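Local coordinates for protein polymeric Immunoglobulin Receptor (PDB 5F1S) that probably binds polymeric immunoglobulins in mucosal immunity through an ectodomain of immunoglobulin V-type domains, from which secretory component derives, at residues T3-L8 and A104-N109; V10-S15 and V110-S115; S15-C20 and T74-E79; S115-M120 and Q132-Q137. All blocks are in the same frame, centred on the assembly; numbering follows the deposited sequence.

The four contacts run from the first immunoglobulin V-set domain through the interdomain junction into the second. Interactions 1 and 2 continue one another along strand 103-111, their centres about 16 Å apart, and are joined where Asn109 O lies 3.0 Å from Val10 N. Interaction 3 belongs to the other sheet of the same domain; its centre is about 11 Å from that of interaction 1, and Ile18 CD1 packs 3.9 Å from Ile108 CD1 between the sheets. Interaction 2 shares Ser15 with interaction 3 and Ser115 with interaction 4. It meets interaction 4 across the domain boundary, where Arg14 NH1 approaches Tyr135 O to 2.9 Å. Interactions 1 and 4 do not touch, their nearest atoms being about 10 Å apart.

Interaction 1: T3-L8 and A104-N109; sequences TTVGDL and ASLHIN
The carboxylate of Asp7 lies against the backbone N and CB of His107, its plane turned 74° from that of the imidazole, which it does not touch. Asp7 OD1 takes the backbone N-H of His107 at 2.9 Å, the donor standing well above the carboxylate plane. At the ring edge, in its plane, a water hydrogen-bonded to His107 ND1 (2.8 Å) donates a bond to Leu8 O; Trp87 packs edge-to-face with the same ring. With CG anti to the backbone N (chi1 -175°), the imidazole is carried away from 3-8 and reaches that segment through the water. Parallel strand pairing is confined to the end of the contact: Leu8 N donates to His107 O and Leu8 O accepts from Asn109 N, both at 2.9 Å. Earlier the chains separate, and a second water bridges Val5 O and Ser105 O. Leu106 CD1 lies against Val5 CG2 at 3.7 Å and near Leu8 CG. Thr4 OG1 hydrogen-bonds to Pro19 O on strand 16-22, as the first strand of this V-set domain switches sheets. The Asp7 carboxylate and the Val5-Ser105 water thus serve backbone polar groups ahead of the parallel pairing, whereas the water at His107 adds a second donor to the already bonded Leu8 O.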
# COMPACT_ATOMS: atom_id res chain seq x y z
N THR A 3 3.93 15.07 15.46
CA THR A 3 2.86 14.80 14.50
C THR A 3 3.30 13.71 13.54
O THR A 3 4.49 13.51 13.28
CB THR A 3 2.47 16.04 13.69
OG1 THR A 3 3.59 16.49 12.93
CG2 THR A 3 2.09 17.19 14.59
N THR A 4 2.31 13.07 12.94
CA THR A 4 2.60 12.03 11.99
C THR A 4 1.48 12.00 10.96
O THR A 4 0.63 12.89 10.91
CB THR A 4 2.81 10.69 12.69
OG1 THR A 4 3.28 9.72 11.78
CG2 THR A 4 1.51 10.13 13.30
N VAL A 5 1.54 11.02 10.08
CA VAL A 5 0.61 10.92 8.97
C VAL A 5 -0.74 10.38 9.43
O VAL A 5 -0.87 9.86 10.54
CB VAL A 5 1.17 10.02 7.86
CG1 VAL A 5 2.48 10.62 7.29
CG2 VAL A 5 1.46 8.61 8.40
N GLY A 6 -1.73 10.41 8.53
CA GLY A 6 -3.03 9.90 8.87
C GLY A 6 -3.10 8.39 8.78
O GLY A 6 -2.16 7.72 8.37
N ASP A 7 -4.24 7.84 9.18
CA ASP A 7 -4.36 6.39 9.29
C ASP A 7 -4.05 5.75 7.93
O ASP A 7 -4.35 6.31 6.88
CB ASP A 7 -5.76 6.00 9.76
CG ASP A 7 -6.07 6.52 11.13
OD1 ASP A 7 -5.13 6.80 11.92
OD2 ASP A 7 -7.27 6.60 11.46
N LEU A 8 -3.41 4.60 7.97
CA LEU A 8 -2.87 3.94 6.78
C LEU A 8 -3.56 2.63 6.59
O LEU A 8 -3.90 1.95 7.56
CB LEU A 8 -1.34 3.60 6.91
CG LEU A 8 -0.30 4.67 7.19
CD1 LEU A 8 1.06 4.04 7.40
CD2 LEU A 8 -0.25 5.63 6.01
N ALA A 104 2.15 11.06 19.25
CA ALA A 104 1.15 11.19 18.21
C ALA A 104 0.78 9.77 17.79
O ALA A 104 1.65 8.90 17.77
CB ALA A 104 1.65 12.03 17.01
N SER A 105 -0.51 9.52 17.51
CA SER A 105 -0.92 8.17 17.17
C SER A 105 -1.30 8.07 15.69
O SER A 105 -1.66 9.05 15.03
CB SER A 105 -2.13 7.71 17.98
OG SER A 105 -3.16 8.66 17.81
N LEU A 106 -1.34 6.84 15.22
CA LEU A 106 -2.01 6.57 13.95
C LEU A 106 -2.37 5.10 13.94
O LEU A 106 -1.80 4.29 14.65
CB LEU A 106 -1.18 6.93 12.73
CG LEU A 106 -0.21 5.83 12.28
CD1 LEU A 106 0.44 6.20 11.02
CD2 LEU A 106 0.79 5.65 13.38
N HIS A 107 -3.34 4.78 13.09
CA HIS A 107 -3.81 3.42 12.99
C HIS A 107 -3.28 2.84 11.69
O HIS A 107 -3.27 3.52 10.67
CB HIS A 107 -5.36 3.33 12.99
CG HIS A 107 -5.87 1.93 13.01
ND1 HIS A 107 -6.21 1.25 11.85
CD2 HIS A 107 -6.05 1.05 14.03
CE1 HIS A 107 -6.60 0.02 12.17
NE2 HIS A 107 -6.50 -0.12 13.48
N ILE A 108 -2.83 1.59 11.75
CA ILE A 108 -2.35 0.87 10.57
C ILE A 108 -3.27 -0.34 10.38
O ILE A 108 -3.42 -1.16 11.29
CB ILE A 108 -0.89 0.40 10.73
CG1 ILE A 108 0.03 1.58 10.98
CG2 ILE A 108 -0.45 -0.36 9.51
CD1 ILE A 108 1.56 1.20 11.27
N ASN A 109 -3.89 -0.43 9.21
CA ASN A 109 -4.79 -1.54 8.89
C ASN A 109 -4.10 -2.35 7.81
O ASN A 109 -3.89 -1.86 6.71
CB ASN A 109 -6.14 -1.01 8.41
CG ASN A 109 -7.15 -2.12 8.20
OD1 ASN A 109 -7.06 -3.18 8.83
ND2 ASN A 109 -8.09 -1.90 7.28
O HOH W 1 -2.56 10.03 12.74
O HOH W 2 -5.98 2.45 9.33

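Interaction 2: V10-S15 and V110-S115; sequences VLEGRS and VIQGLS
Val10 and Leu11 pair in parallel with Val110 and Ile111, the A'-G edge pairing of a V-type immunoglobulin domain, just before the chain leaves for the second domain. Val10 O accepts from Ile111 N and Ile111 O from Glu12 N, both at 2.8 Å. Val10 CG1 and Val110 CG2 lie alongside each other on one face of the sheet. Val110 CG1, anti to its own backbone N at chi1 -175°, reaches the turn and touches Glu12 CA at 3.6 Å. Glu12 likewise has CG opposite the backbone N (chi1 -166°), and its extended chain runs beside that of Gln112. Gln112 NE2 donates to Glu12 OE1 at 2.9 Å, nearly straight and in the amide plane, but from above the carboxylate plane; OE2 is taken by the backbone N of Lys82. With an alanine in place of Glu12, Gln112 NE2 and Lys82 N would probably both lose their acceptor, and the glutamine amide would be free to turn. Leu11 to Arg14 form a type II turn, with Gly13 at a positive phi. On the other face Leu11 forks: CD2 packs on Ile111 CG1 at 3.8 Å, and CD1 reaches across the linker to Ser115 OG at 3.5 Å.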
# COMPACT_ATOMS: atom_id res chain seq x y z
N VAL A 10 -2.54 -0.86 4.28
CA VAL A 10 -1.45 -1.41 3.51
C VAL A 10 -1.74 -2.89 3.27
O VAL A 10 -2.19 -3.58 4.19
CB VAL A 10 -0.13 -1.21 4.25
CG1 VAL A 10 -0.17 -1.89 5.61
CG2 VAL A 10 1.01 -1.75 3.46
N LEU A 11 -1.41 -3.38 2.09
CA LEU A 11 -1.58 -4.81 1.81
C LEU A 11 -0.56 -5.66 2.56
O LEU A 11 0.63 -5.32 2.66
CB LEU A 11 -1.40 -5.07 0.31
CG LEU A 11 -2.45 -4.48 -0.62
CD1 LEU A 11 -2.02 -4.56 -2.06
CD2 LEU A 11 -3.72 -5.18 -0.43
N GLU A 12 -1.02 -6.81 3.07
CA GLU A 12 -0.15 -7.71 3.83
C GLU A 12 1.09 -8.07 3.03
O GLU A 12 1.02 -8.39 1.85
CB GLU A 12 -0.92 -8.98 4.20
CG GLU A 12 -0.24 -9.81 5.25
CD GLU A 12 -1.06 -11.03 5.69
OE1 GLU A 12 -1.67 -11.66 4.79
OE2 GLU A 12 -1.08 -11.36 6.90
N GLY A 13 2.24 -7.96 3.69
CA GLY A 13 3.51 -8.20 3.05
C GLY A 13 4.29 -6.96 2.69
O GLY A 13 5.50 -7.05 2.50
N ARG A 14 3.64 -5.81 2.54
CA ARG A 14 4.29 -4.57 2.20
C ARG A 14 4.88 -3.90 3.44
O ARG A 14 4.66 -4.31 4.59
CB ARG A 14 3.30 -3.60 1.54
CG ARG A 14 2.60 -4.00 0.19
CD ARG A 14 3.54 -4.15 -0.91
NE ARG A 14 2.95 -3.89 -2.26
CZ ARG A 14 2.12 -4.71 -2.90
NH1 ARG A 14 1.66 -5.82 -2.34
NH2 ARG A 14 1.72 -4.43 -4.12
N SER A 15 5.65 -2.87 3.18
CA SER A 15 6.35 -2.11 4.22
C SER A 15 5.71 -0.74 4.33
O SER A 15 5.10 -0.27 3.37
CB SER A 15 7.82 -1.95 3.85
OG SER A 15 8.43 -3.22 3.83
N VAL A 110 -3.73 -3.59 8.14
CA VAL A 110 -3.01 -4.45 7.22
C VAL A 110 -4.04 -5.37 6.59
O VAL A 110 -4.67 -6.17 7.29
CB VAL A 110 -1.90 -5.24 7.91
CG1 VAL A 110 -1.11 -6.04 6.86
CG2 VAL A 110 -0.97 -4.33 8.62
N ILE A 111 -4.19 -5.29 5.28
CA ILE A 111 -5.34 -5.90 4.62
C ILE A 111 -4.90 -7.04 3.71
O ILE A 111 -3.83 -7.03 3.10
CB ILE A 111 -6.15 -4.86 3.83
CG1 ILE A 111 -5.31 -4.15 2.84
CG2 ILE A 111 -6.71 -3.81 4.80
CD1 ILE A 111 -6.11 -3.06 2.05
N GLN A 112 -5.80 -8.00 3.56
CA GLN A 112 -5.61 -9.10 2.64
C GLN A 112 -6.56 -8.94 1.46
O GLN A 112 -7.75 -8.72 1.65
CB GLN A 112 -5.86 -10.42 3.35
CG GLN A 112 -4.97 -10.61 4.59
CD GLN A 112 -5.27 -11.89 5.33
OE1 GLN A 112 -6.44 -12.22 5.57
NE2 GLN A 112 -4.23 -12.59 5.73
N GLY A 113 -6.01 -9.05 0.26
CA GLY A 113 -6.74 -8.94 -0.97
C GLY A 113 -5.98 -8.16 -2.01
O GLY A 113 -4.75 -8.28 -2.13
N LEU A 114 -6.73 -7.36 -2.79
CA LEU A 114 -6.19 -6.69 -3.96
C LEU A 114 -6.51 -5.22 -3.89
O LEU A 114 -7.50 -4.81 -3.25
CB LEU A 114 -6.73 -7.24 -5.30
CG LEU A 114 -6.19 -8.63 -5.67
CD1 LEU A 114 -6.94 -9.68 -4.93
CD2 LEU A 114 -6.30 -8.82 -7.17
N SER A 115 -5.67 -4.41 -4.53
CA SER A 115 -5.97 -2.98 -4.70
C SER A 115 -5.47 -2.54 -6.06
O SER A 115 -4.79 -3.28 -6.78
CB SER A 115 -5.32 -2.13 -3.61
OG SER A 115 -3.92 -2.14 -3.80

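Interaction 3: S15-C20 and T74-E79; sequences SVMIPC and TVTMTE
Met17 and Thr74 meet on the outward face that also carries Thr76 and Pro19. From CB, the Met17 chain leaves with CG anti to the backbone N (chi1 178°), and CG presses on Thr74 CG2 at 3.3 Å, tighter than usual van der Waals contact. Thr76 OG1 lies on another flank of this CG, at 4.2 Å. Past it SD continues the extended line, then a bend at the last torsion carries CE away from 74-79. Thr74 CG2 also lies 3.8 Å from Ile18 O. The two strands run antiparallel, 160° between their directions, as the B and E strands of the immunoglobulin sandwich. Val16 and Met77 exchange both backbone bonds, as do Ile18 and Val75. The inward face bears Val16 CG2 alongside Met77 CB at 4.0 Å, with Ile18 and Val75 turned to Trp33 in the core. Cys20, 4.5 Å from Val75 CG2 through SG, closes the disulfide with Cys90 that joins the two sheets. Where strand 16-20 begins and strand 74-77 ends, Ser15 OG lies against Thr78 CA at 3.4 Å, and a water 2.5 Å from Ser15 OG accepts the backbone N-H of Glu79.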
# COMPACT_ATOMS: atom_id res chain seq x y z
N SER A 15 5.65 -2.87 3.18
CA SER A 15 6.35 -2.11 4.22
C SER A 15 5.71 -0.74 4.33
O SER A 15 5.10 -0.27 3.37
CB SER A 15 7.82 -1.95 3.85
OG SER A 15 8.43 -3.22 3.83
N VAL A 16 5.88 -0.08 5.48
CA VAL A 16 5.52 1.32 5.62
C VAL A 16 6.71 2.11 6.15
O VAL A 16 7.55 1.59 6.88
CB VAL A 16 4.30 1.56 6.54
CG1 VAL A 16 3.03 0.93 5.93
CG2 VAL A 16 4.54 1.04 7.94
N MET A 17 6.76 3.37 5.76
CA MET A 17 7.77 4.32 6.19
C MET A 17 7.01 5.50 6.78
O MET A 17 6.30 6.19 6.04
CB MET A 17 8.66 4.78 5.03
CG MET A 17 9.69 5.79 5.45
SD MET A 17 10.65 6.38 3.96
CE MET A 17 9.48 7.34 3.16
N ILE A 18 7.13 5.71 8.09
CA ILE A 18 6.28 6.63 8.84
C ILE A 18 7.16 7.76 9.36
O ILE A 18 8.04 7.50 10.20
CB ILE A 18 5.58 5.91 10.00
CG1 ILE A 18 4.66 4.84 9.39
CG2 ILE A 18 4.82 6.89 10.84
CD1 ILE A 18 4.24 3.82 10.38
N PRO A 19 6.91 9.01 8.97
CA PRO A 19 7.59 10.16 9.61
C PRO A 19 6.91 10.57 10.90
O PRO A 19 5.70 10.88 10.91
CB PRO A 19 7.46 11.26 8.55
CG PRO A 19 6.08 10.97 7.91
CD PRO A 19 5.99 9.46 7.89
N CYS A 20 7.72 10.76 11.93
CA CYS A 20 7.31 11.33 13.20
C CYS A 20 8.03 12.66 13.32
O CYS A 20 9.21 12.68 13.72
CB CYS A 20 7.67 10.41 14.36
SG CYS A 20 6.83 8.78 14.38
N THR A 74 12.07 8.61 11.51
CA THR A 74 11.34 7.79 10.56
C THR A 74 11.34 6.36 11.07
O THR A 74 12.40 5.82 11.44
CB THR A 74 12.03 7.87 9.19
OG1 THR A 74 12.12 9.24 8.78
CG2 THR A 74 11.23 7.12 8.10
N VAL A 75 10.15 5.76 11.12
CA VAL A 75 9.99 4.40 11.57
C VAL A 75 9.59 3.55 10.36
O VAL A 75 8.66 3.90 9.64
CB VAL A 75 8.95 4.29 12.69
CG1 VAL A 75 8.78 2.84 13.09
CG2 VAL A 75 9.35 5.13 13.91
N THR A 76 10.34 2.49 10.09
CA THR A 76 10.04 1.60 8.98
C THR A 76 9.59 0.26 9.55
O THR A 76 10.30 -0.36 10.34
CB THR A 76 11.28 1.43 8.08
OG1 THR A 76 11.66 2.72 7.61
CG2 THR A 76 10.97 0.50 6.89
N MET A 77 8.42 -0.20 9.13
CA MET A 77 7.94 -1.51 9.53
C MET A 77 7.83 -2.32 8.25
O MET A 77 7.22 -1.88 7.26
CB MET A 77 6.58 -1.45 10.26
CG MET A 77 6.63 -0.64 11.56
SD MET A 77 5.00 -0.65 12.36
CE MET A 77 5.13 -2.21 13.03
N THR A 78 8.45 -3.48 8.25
CA THR A 78 8.54 -4.28 7.02
C THR A 78 7.68 -5.54 7.10
O THR A 78 7.35 -6.06 8.18
CB THR A 78 10.01 -4.68 6.73
OG1 THR A 78 10.49 -5.49 7.81
CG2 THR A 78 10.90 -3.41 6.59
N GLU A 79 7.31 -6.02 5.92
CA GLU A 79 6.64 -7.31 5.81
C GLU A 79 5.46 -7.39 6.78
O GLU A 79 5.29 -8.35 7.54
CB GLU A 79 7.61 -8.47 6.06
CG GLU A 79 8.96 -8.36 5.36
CD GLU A 79 9.04 -9.10 4.06
OE1 GLU A 79 7.98 -9.54 3.55
OE2 GLU A 79 10.16 -9.25 3.53
O HOH W 3 8.01 -5.59 3.26

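Interaction 4: S115-M120 and Q132-Q137; sequences SVVNSM and QCLYSQ
Ser115 and Leu134 form an antiparallel hydrogen-bonded pair: Ser115 N donates to Leu134 O at 3.0 Å from above the carbonyl plane, and Leu134 N returns a shorter bond to Ser115 O at 2.8 Å. Val116 faces Cys133 as the following non-hydrogen-bonded pair. The ladder ends in a longer bond, Val117 N to Gln132 O at 3.3 Å, though straight at 171°. Val117 itself has already left the extended conformation, and beyond it a water accepts both Asn118 N and Gln132 N in place of further direct pairing. Among the side chains, Ser115 OG lies over the root and one branch of Leu134, 3.5 Å from both CB and CD1. Leu134 CG stands anti to the carbonyl carbon (chi1 -48°), which brings CD1 also within 4.2 Å of Val117 CG2. That valine methyl rests in turn on Gln132 CB at 3.9 Å, the two side chains crossing at a slant. On the opposite face Val116 CG2 touches Gln132 O at 3.5 Å, and the Val116 side chain packs on Val203 and Val205. An alanine at Leu134 would probably leave a gap beside Val117 CG2 and strip Leu11 of the first domain of an apolar partner. Strand 114-116 is the edge of the second domain's sheet, directly after the linker. Strand 129-135 pairs on its other side with strand 178-183, Cys133 is joined to Cys196 of the facing sheet, and Leu134 packs against Leu11 and Arg14 of the first domain.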
# COMPACT_ATOMS: atom_id res chain seq x y z
N SER A 115 -5.67 -4.41 -4.53
CA SER A 115 -5.97 -2.98 -4.70
C SER A 115 -5.47 -2.54 -6.06
O SER A 115 -4.79 -3.28 -6.78
CB SER A 115 -5.32 -2.13 -3.61
OG SER A 115 -3.92 -2.14 -3.80
N VAL A 116 -5.78 -1.32 -6.44
CA VAL A 116 -5.35 -0.86 -7.75
C VAL A 116 -4.78 0.53 -7.61
O VAL A 116 -5.28 1.34 -6.82
CB VAL A 116 -6.52 -0.92 -8.76
CG1 VAL A 116 -7.65 0.01 -8.35
CG2 VAL A 116 -6.04 -0.64 -10.14
N VAL A 117 -3.68 0.78 -8.34
CA VAL A 117 -3.04 2.08 -8.28
C VAL A 117 -4.02 3.16 -8.72
O VAL A 117 -4.33 4.08 -7.95
CB VAL A 117 -1.75 2.09 -9.15
CG1 VAL A 117 -1.20 3.51 -9.24
CG2 VAL A 117 -0.65 1.11 -8.59
N ASN A 118 -4.56 3.03 -9.92
CA ASN A 118 -5.56 3.98 -10.40
C ASN A 118 -6.79 3.20 -10.84
O ASN A 118 -6.72 2.43 -11.80
CB ASN A 118 -4.99 4.80 -11.57
CG ASN A 118 -5.94 5.92 -12.03
OD1 ASN A 118 -6.88 6.31 -11.32
ND2 ASN A 118 -5.67 6.44 -13.25
N SER A 119 -7.92 3.40 -10.16
CA SER A 119 -9.12 2.62 -10.50
C SER A 119 -9.93 3.22 -11.65
O SER A 119 -10.97 2.65 -12.03
CB SER A 119 -10.01 2.47 -9.27
OG SER A 119 -10.59 3.72 -8.96
N MET A 120 -9.52 4.36 -12.19
CA MET A 120 -10.07 4.92 -13.42
C MET A 120 -8.91 5.14 -14.37
O MET A 120 -8.02 5.94 -14.07
CB MET A 120 -10.79 6.23 -13.15
CG MET A 120 -10.96 7.21 -14.35
SD MET A 120 -12.54 6.93 -15.13
CE MET A 120 -12.42 8.13 -16.44
N GLN A 132 -2.36 -1.41 -13.10
CA GLN A 132 -1.46 -2.08 -12.17
C GLN A 132 -2.26 -2.58 -10.98
O GLN A 132 -2.73 -1.78 -10.16
CB GLN A 132 -0.31 -1.20 -11.70
CG GLN A 132 0.74 -2.12 -10.98
CD GLN A 132 2.08 -1.45 -10.74
OE1 GLN A 132 2.35 -0.36 -11.23
NE2 GLN A 132 2.94 -2.13 -9.99
N CYS A 133 -2.45 -3.88 -10.92
CA CYS A 133 -3.20 -4.52 -9.86
C CYS A 133 -2.23 -5.00 -8.79
O CYS A 133 -1.33 -5.79 -9.08
CB CYS A 133 -3.99 -5.71 -10.37
SG CYS A 133 -4.86 -5.55 -12.01
N LEU A 134 -2.44 -4.57 -7.57
CA LEU A 134 -1.60 -4.94 -6.45
C LEU A 134 -2.26 -6.04 -5.63
O LEU A 134 -3.48 -6.11 -5.55
CB LEU A 134 -1.35 -3.75 -5.54
CG LEU A 134 -0.93 -2.48 -6.28
CD1 LEU A 134 -0.83 -1.36 -5.24
CD2 LEU A 134 0.41 -2.67 -6.93
N TYR A 135 -1.45 -6.90 -5.02
CA TYR A 135 -2.06 -7.94 -4.20
C TYR A 135 -1.20 -8.28 -2.99
O TYR A 135 0.01 -8.06 -2.99
CB TYR A 135 -2.34 -9.20 -5.02
CG TYR A 135 -1.15 -9.81 -5.64
CD1 TYR A 135 -0.31 -10.65 -4.91
CD2 TYR A 135 -0.85 -9.57 -6.95
CE1 TYR A 135 0.79 -11.24 -5.50
CE2 TYR A 135 0.27 -10.15 -7.55
CZ TYR A 135 1.06 -10.99 -6.82
OH TYR A 135 2.15 -11.57 -7.41
N SER A 136 -1.86 -8.76 -1.94
CA SER A 136 -1.21 -9.09 -0.69
C SER A 136 -0.56 -10.48 -0.76
O SER A 136 -0.81 -11.27 -1.69
CB SER A 136 -2.19 -9.05 0.47
OG SER A 136 -3.21 -10.03 0.34
N GLN A 137 0.23 -10.77 0.27
CA GLN A 137 1.21 -11.86 0.17
C GLN A 137 0.55 -13.21 -0.06
O GLN A 137 1.15 -14.09 -0.69
CB GLN A 137 2.09 -11.98 1.43
CG GLN A 137 1.29 -12.33 2.63
CD GLN A 137 2.06 -12.21 3.95
OE1 GLN A 137 3.03 -11.46 4.04
NE2 GLN A 137 1.59 -12.93 4.97
O HOH W 4 -4.14 1.21 -12.40